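Local coordinates for protease LasA (Pseudomonas aeruginosa, PDB 3IT7), which cleaves pentaglycine cross-links of staphylococcal cell walls and helps degrade host elastin as a secreted zinc metalloendopeptidase, at residues Y15-N20 with A37-P42; P141-V146 with Y159-S164. All coordinates share one frame; numbering follows the deposited sequence.

Contact 1 of 2, residues Y15-N20 with A37-P42; sequences YSWQPN and ASYDWP
Gln-18 and Ser-38 form an antiparallel hydrogen-bonded pair, the heart of a short strand pairing beside the zinc site. Strand 16-19 runs here against the end of strand 34-38. Gln-18 N donates to Ser-38 O over 2.7 Å, and Ser-38 N returns a bond to Gln-18 O. That carbonyl oxygen has a second donor, the indole NE1 of Trp-41, 2.9 Å from Gln-18 O. The two donors reach it from opposite faces of the carbonyl plane, and neither lies in that plane. A CA-H...O contact from Ala-37 adds to the grip.

Past Ser-38 the chain turns. Ser-38 OG accepts from Trp-41 N, an ST motif, and the same hydroxyl bonds Pro-119 O. The turn brings the indole back beside strand 16-19. Its six-membered ring meets the Asn-20 amide, with Trp-41 CH2 3.7 Å from Asn-20 ND2. Asn-20 OD1 is held by the backbone N of Asp-36.

Trp-17 packs against Ala-37 and the backbone of Tyr-39. With CG anti to the carbonyl carbon (chi1 -72°), the indole lies with one face against the backbone N of Tyr-39. Ala-37 CB sits at its edge, 4.0 Å from Trp-17 CE3. The Tyr-39 side chain crosses that of Trp-17 at about a right angle, with its ring edge turned to Ser-16 O. One water donates to both Ser-16 O and Tyr-39 O. A second joins Gln-18 NE2 to Asp-40 O.

The Trp-41 ring also meets His-120, an inferred proton donor/acceptor. Asp-36, a zinc ligand, belongs to the same strand as Ala-37 and Ser-38. This arrangement is a strand pair at the edge of the zinc site in the antiparallel sheet of an M23 peptidase.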
loop_
_atom_site.group_PDB
_atom_site.type_symbol
_atom_site.label_atom_id
_atom_site.label_comp_id
_atom_site.label_asym_id
_atom_site.label_seq_id
_atom_site.Cartn_x
_atom_site.Cartn_y
_atom_site.Cartn_z
ATOM N N TYR A 15 9.245 -2.477 10.552
ATOM C CA TYR A 15 9.475 -1.092 10.150
ATOM C C TYR A 15 8.194 -0.266 10.162
ATOM O O TYR A 15 7.091 -0.815 10.170
ATOM C CB TYR A 15 10.205 -1.033 8.800
ATOM C CG TYR A 15 11.615 -1.575 8.908
ATOM C CD1 TYR A 15 12.690 -0.725 9.174
ATOM C CD2 TYR A 15 11.870 -2.951 8.800
ATOM C CE1 TYR A 15 13.992 -1.224 9.299
ATOM C CE2 TYR A 15 13.166 -3.462 8.922
ATOM C CZ TYR A 15 14.217 -2.592 9.169
ATOM O OH TYR A 15 15.490 -3.085 9.286
ATOM N N SER A 16 8.362 1.052 10.185
ATOM C CA SER A 16 7.242 1.987 10.336
ATOM C C SER A 16 7.256 3.095 9.283
ATOM O O SER A 16 8.234 3.848 9.184
ATOM C CB SER A 16 7.275 2.625 11.733
ATOM O OG SER A 16 7.241 1.638 12.745
ATOM N N TRP A 17 6.164 3.201 8.521
ATOM C CA TRP A 17 5.978 4.279 7.544
ATOM C C TRP A 17 4.719 5.067 7.890
ATOM O O TRP A 17 3.857 4.581 8.635
ATOM C CB TRP A 17 5.841 3.721 6.119
ATOM C CG TRP A 17 7.092 3.162 5.483
ATOM C CD1 TRP A 17 8.322 2.979 6.068
ATOM C CD2 TRP A 17 7.210 2.668 4.145
ATOM N NE1 TRP A 17 9.204 2.426 5.160
ATOM C CE2 TRP A 17 8.544 2.219 3.976
ATOM C CE3 TRP A 17 6.321 2.569 3.065
ATOM C CZ2 TRP A 17 9.004 1.673 2.772
ATOM C CZ3 TRP A 17 6.782 2.024 1.862
ATOM C CH2 TRP A 17 8.114 1.582 1.731
ATOM N N GLN A 18 4.619 6.274 7.337
ATOM C CA GLN A 18 3.479 7.160 7.560
ATOM C C GLN A 18 2.455 7.051 6.430
ATOM O O GLN A 18 2.776 7.360 5.282
ATOM C CB GLN A 18 3.940 8.610 7.652
ATOM C CG GLN A 18 5.011 8.913 8.690
ATOM C CD GLN A 18 5.402 10.387 8.668
ATOM O OE1 GLN A 18 4.655 11.227 8.166
ATOM N NE2 GLN A 18 6.579 10.699 9.187
ATOM N N PRO A 19 1.220 6.624 6.750
ATOM C CA PRO A 19 0.164 6.583 5.734
ATOM C C PRO A 19 -0.539 7.932 5.586
ATOM O O PRO A 19 -0.587 8.708 6.541
ATOM C CB PRO A 19 -0.815 5.551 6.296
ATOM C CG PRO A 19 -0.661 5.678 7.783
ATOM C CD PRO A 19 0.795 5.993 8.017
ATOM N N ASN A 20 -1.068 8.221 4.400
ATOM C CA ASN A 20 -1.994 9.347 4.272
ATOM C C ASN A 20 -3.445 8.845 4.194
ATOM O O ASN A 20 -3.693 7.646 4.352
ATOM C CB ASN A 20 -1.602 10.295 3.116
ATOM C CG ASN A 20 -1.907 9.720 1.746
ATOM O OD1 ASN A 20 -2.314 8.570 1.628
ATOM N ND2 ASN A 20 -1.706 10.527 0.698
ATOM N N ALA A 37 1.849 5.707 1.315
ATOM C CA ALA A 37 2.734 5.632 2.469
ATOM C C ALA A 37 4.148 6.016 2.110
ATOM O O ALA A 37 4.601 5.807 0.982
ATOM C CB ALA A 37 2.695 4.246 3.115
ATOM N N SER A 38 4.838 6.577 3.090
ATOM C CA SER A 38 6.197 7.036 2.927
ATOM C C SER A 38 6.804 7.060 4.315
ATOM O O SER A 38 6.099 7.353 5.290
ATOM C CB SER A 38 6.193 8.449 2.335
ATOM O OG SER A 38 7.505 8.937 2.156
ATOM N N TYR A 39 8.098 6.753 4.418
ATOM C CA TYR A 39 8.774 6.824 5.714
ATOM C C TYR A 39 8.662 8.224 6.323
ATOM O O TYR A 39 8.316 8.366 7.496
ATOM C CB TYR A 39 10.249 6.410 5.626
ATOM C CG TYR A 39 11.013 6.772 6.891
ATOM C CD1 TYR A 39 10.763 6.105 8.094
ATOM C CD2 TYR A 39 11.959 7.799 6.891
ATOM C CE1 TYR A 39 11.442 6.441 9.259
ATOM C CE2 TYR A 39 12.645 8.142 8.048
ATOM C CZ TYR A 39 12.377 7.460 9.233
ATOM O OH TYR A 39 13.047 7.789 10.386
ATOM N N ASP A 40 8.936 9.246 5.512
ATOM C CA ASP A 40 9.070 10.620 6.013
ATOM C C ASP A 40 8.385 11.694 5.166
ATOM O O ASP A 40 8.439 12.870 5.515
ATOM C CB ASP A 40 10.557 10.980 6.210
ATOM C CG ASP A 40 11.402 10.742 4.956
ATOM O OD1 ASP A 40 10.971 10.005 4.041
ATOM O OD2 ASP A 40 12.523 11.284 4.890
ATOM N N TRP A 41 7.741 11.292 4.071
ATOM C CA TRP A 41 7.101 12.228 3.129
ATOM C C TRP A 41 8.037 13.382 2.725
ATOM O O TRP A 41 7.726 14.550 2.953
ATOM C CB TRP A 41 5.756 12.740 3.687
ATOM C CG TRP A 41 4.696 11.678 3.615
ATOM C CD1 TRP A 41 4.364 10.776 4.588
ATOM C CD2 TRP A 41 3.870 11.374 2.487
ATOM N NE1 TRP A 41 3.367 9.939 4.142
ATOM C CE2 TRP A 41 3.043 10.286 2.855
ATOM C CE3 TRP A 41 3.733 11.928 1.206
ATOM C CZ2 TRP A 41 2.099 9.739 1.987
ATOM C CZ3 TRP A 41 2.792 11.386 0.342
ATOM C CH2 TRP A 41 1.987 10.302 0.738
ATOM N N PRO A 42 9.196 13.049 2.122
ATOM C CA PRO A 42 10.210 14.065 1.874
ATOM C C PRO A 42 10.053 14.712 0.496
ATOM O O PRO A 42 9.091 14.424 -0.221
ATOM C CB PRO A 42 11.499 13.251 1.921
ATOM C CG PRO A 42 11.099 11.922 1.317
ATOM C CD PRO A 42 9.619 11.730 1.609
HETATM O O HOH W 1 7.814 6.641 9.702
HETATM O O HOH W 2 7.716 13.403 8.121
#

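Contact 2 of 2, residues P141-V146 with Y159-S164; sequences PYRINV and YFYNQS
Arg-143 and Tyr-161 form an antiparallel hydrogen-bonded pair in a beta hairpin, the two central strands of a four-stranded sheet. Their backbones bond both ways, Arg-143 N to Tyr-161 O and Tyr-161 N to Arg-143 O, each at 2.8 Å. Asn-145 and Tyr-159 form the next hydrogen-bonded pair, two residues along.

On the face with these residues, Asn-145 CB lies over the centre of the Tyr-159 ring, a CH-pi contact 3.9 Å from the centroid. Tyr-159 CG sits between the backbone N and the carbonyl carbon (chi1 63°), which brings the ring alongside Asn-145. The Arg-143 chain bends at chi3, and Tyr-161 CB lies against one face of the guanidinium, 3.7 Å from Arg-143 NH2.

On the other face, Ile-144 CG1 packs over the Phe-160 ring. Tyr-142 CE1 comes 3.6 Å from Asn-162 ND2.

Outer partners surround these groups. Gln-135 NE2 and Arg-157 O hold the two ends of the Asn-145 amide. Tyr-142 OH bonds Tyr-176 O, and Phe-35 meets Phe-160 edge-to-face.

At the Pro-141 end of the hairpin Asn-162 OD1 accepts from Ser-164 N in an Asx turn. Gln-163 N and Gln-163 NE2 reach Pro-141 O from opposite faces of its plane, at 2.9 and 3.1 Å.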
loop_
_atom_site.group_PDB
_atom_site.type_symbol
_atom_site.label_atom_id
_atom_site.label_comp_id
_atom_site.label_asym_id
_atom_site.label_seq_id
_atom_site.Cartn_x
_atom_site.Cartn_y
_atom_site.Cartn_z
ATOM N N PRO A 141 -2.734 -6.799 12.650
ATOM C CA PRO A 141 -3.750 -6.559 13.677
ATOM C C PRO A 141 -4.591 -5.299 13.411
ATOM O O PRO A 141 -5.525 -5.021 14.165
ATOM C CB PRO A 141 -2.907 -6.360 14.941
ATOM C CG PRO A 141 -1.681 -5.666 14.425
ATOM C CD PRO A 141 -1.413 -6.284 13.059
ATOM N N TYR A 142 -4.253 -4.542 12.368
ATOM C CA TYR A 142 -4.945 -3.273 12.067
ATOM C C TYR A 142 -6.186 -3.446 11.200
ATOM O O TYR A 142 -6.139 -4.095 10.155
ATOM C CB TYR A 142 -4.021 -2.290 11.347
ATOM C CG TYR A 142 -2.732 -1.955 12.067
ATOM C CD1 TYR A 142 -2.726 -1.111 13.175
ATOM C CD2 TYR A 142 -1.515 -2.448 11.607
ATOM C CE1 TYR A 142 -1.535 -0.787 13.827
ATOM C CE2 TYR A 142 -0.330 -2.135 12.248
ATOM C CZ TYR A 142 -0.346 -1.299 13.355
ATOM O OH TYR A 142 0.833 -0.978 13.982
ATOM N N ARG A 143 -7.284 -2.840 11.627
ATOM C CA ARG A 143 -8.467 -2.716 10.797
ATOM C C ARG A 143 -8.506 -1.267 10.303
ATOM O O ARG A 143 -8.437 -0.332 11.101
ATOM C CB ARG A 143 -9.733 -3.089 11.596
ATOM C CG ARG A 143 -11.039 -2.547 11.005
ATOM C CD ARG A 143 -12.289 -2.874 11.858
ATOM N NE ARG A 143 -12.252 -2.353 13.234
ATOM C CZ ARG A 143 -12.527 -1.096 13.591
ATOM N NH1 ARG A 143 -12.850 -0.184 12.671
ATOM N NH2 ARG A 143 -12.470 -0.744 14.877
ATOM N N ILE A 144 -8.600 -1.085 8.989
ATOM C CA ILE A 144 -8.630 0.256 8.415
ATOM C C ILE A 144 -10.046 0.827 8.381
ATOM O O ILE A 144 -11.018 0.129 8.045
ATOM C CB ILE A 144 -7.933 0.322 7.018
ATOM C CG1 ILE A 144 -7.654 1.773 6.602
ATOM C CG2 ILE A 144 -8.727 -0.430 5.961
ATOM C CD1 ILE A 144 -6.813 1.908 5.305
ATOM N N ASN A 145 -10.151 2.092 8.776
ATOM C CA ASN A 145 -11.380 2.841 8.639
ATOM C C ASN A 145 -11.188 4.025 7.695
ATOM O O ASN A 145 -10.314 4.867 7.892
ATOM C CB ASN A 145 -11.887 3.314 9.994
ATOM C CG ASN A 145 -13.386 3.412 10.034
ATOM O OD1 ASN A 145 -14.085 2.395 10.128
ATOM N ND2 ASN A 145 -13.899 4.640 9.956
ATOM N N VAL A 146 -12.046 4.072 6.686
ATOM C CA VAL A 146 -11.961 4.995 5.566
ATOM C C VAL A 146 -12.692 6.319 5.888
ATOM O O VAL A 146 -13.711 6.319 6.585
ATOM C CB VAL A 146 -12.527 4.233 4.315
ATOM C CG1 VAL A 146 -13.624 4.979 3.584
ATOM C CG2 VAL A 146 -11.416 3.739 3.409
ATOM N N TYR A 159 -8.549 6.181 10.162
ATOM C CA TYR A 159 -7.590 5.614 11.106
ATOM C C TYR A 159 -7.428 4.106 10.940
ATOM O O TYR A 159 -8.243 3.435 10.289
ATOM C CB TYR A 159 -8.005 5.940 12.557
ATOM C CG TYR A 159 -9.333 5.340 12.951
ATOM C CD1 TYR A 159 -9.418 4.015 13.380
ATOM C CD2 TYR A 159 -10.507 6.087 12.881
ATOM C CE1 TYR A 159 -10.634 3.447 13.737
ATOM C CE2 TYR A 159 -11.739 5.528 13.236
ATOM C CZ TYR A 159 -11.791 4.206 13.669
ATOM O OH TYR A 159 -12.998 3.632 14.024
ATOM N N PHE A 160 -6.365 3.588 11.544
ATOM C CA PHE A 160 -6.153 2.155 11.662
ATOM C C PHE A 160 -6.387 1.798 13.125
ATOM O O PHE A 160 -5.826 2.448 14.021
ATOM C CB PHE A 160 -4.716 1.790 11.275
ATOM C CG PHE A 160 -4.373 2.049 9.826
ATOM C CD1 PHE A 160 -4.318 0.997 8.913
ATOM C CD2 PHE A 160 -4.068 3.337 9.382
ATOM C CE1 PHE A 160 -3.984 1.225 7.577
ATOM C CE2 PHE A 160 -3.736 3.576 8.045
ATOM C CZ PHE A 160 -3.696 2.516 7.142
ATOM N N TYR A 161 -7.220 0.791 13.381
ATOM C CA TYR A 161 -7.412 0.324 14.747
ATOM C C TYR A 161 -6.641 -0.976 14.961
ATOM O O TYR A 161 -6.864 -1.960 14.252
ATOM C CB TYR A 161 -8.893 0.141 15.110
ATOM C CG TYR A 161 -9.074 -0.481 16.479
ATOM C CD1 TYR A 161 -8.933 0.286 17.640
ATOM C CD2 TYR A 161 -9.347 -1.844 16.618
ATOM C CE1 TYR A 161 -9.078 -0.284 18.909
ATOM C CE2 TYR A 161 -9.490 -2.429 17.885
ATOM C CZ TYR A 161 -9.361 -1.644 19.021
ATOM O OH TYR A 161 -9.498 -2.211 20.268
ATOM N N ASN A 162 -5.747 -0.952 15.947
ATOM C CA ASN A 162 -4.894 -2.081 16.308
ATOM C C ASN A 162 -5.602 -2.990 17.319
ATOM O O ASN A 162 -5.700 -2.669 18.504
ATOM C CB ASN A 162 -3.562 -1.553 16.867
ATOM C CG ASN A 162 -2.540 -2.648 17.118
ATOM O OD1 ASN A 162 -2.883 -3.817 17.298
ATOM N ND2 ASN A 162 -1.265 -2.265 17.139
ATOM N N GLN A 163 -6.097 -4.123 16.832
ATOM C CA GLN A 163 -6.855 -5.065 17.651
ATOM C C GLN A 163 -5.986 -5.768 18.706
ATOM O O GLN A 163 -6.503 -6.282 19.695
ATOM C CB GLN A 163 -7.571 -6.081 16.752
ATOM C CG GLN A 163 -8.317 -5.418 15.568
ATOM C CD GLN A 163 -8.782 -6.410 14.515
ATOM O OE1 GLN A 163 -9.691 -7.210 14.760
ATOM N NE2 GLN A 163 -8.169 -6.357 13.329
ATOM N N SER A 164 -4.672 -5.783 18.489
ATOM C CA SER A 164 -3.728 -6.352 19.449
ATOM C C SER A 164 -3.376 -5.406 20.605
ATOM O O SER A 164 -2.851 -5.854 21.629
ATOM C CB SER A 164 -2.439 -6.779 18.742
ATOM O OG SER A 164 -2.678 -7.908 17.921
#

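Overall arrangement
From the N terminus the chain enters strand 16-19, runs through a mostly irregular connection that carries the zinc ligand His-23, and returns along strand 34-38. Contact 1 closes that loop within the larger antiparallel sheet. The chain then builds most of that sheet before it reaches strand 142-145. Contact 2 closes a second loop, of 12 residues without helix or strand, in the separate four-stranded sheet. The two loops follow in series and neither nest nor cross. Their centres lie about 17 Å apart, yet the contacts touch: Pro-19 CG packs 3.7 Å from Phe-160 CE2. This packs the larger sheet against the four-stranded one, at the end of strand 16-19.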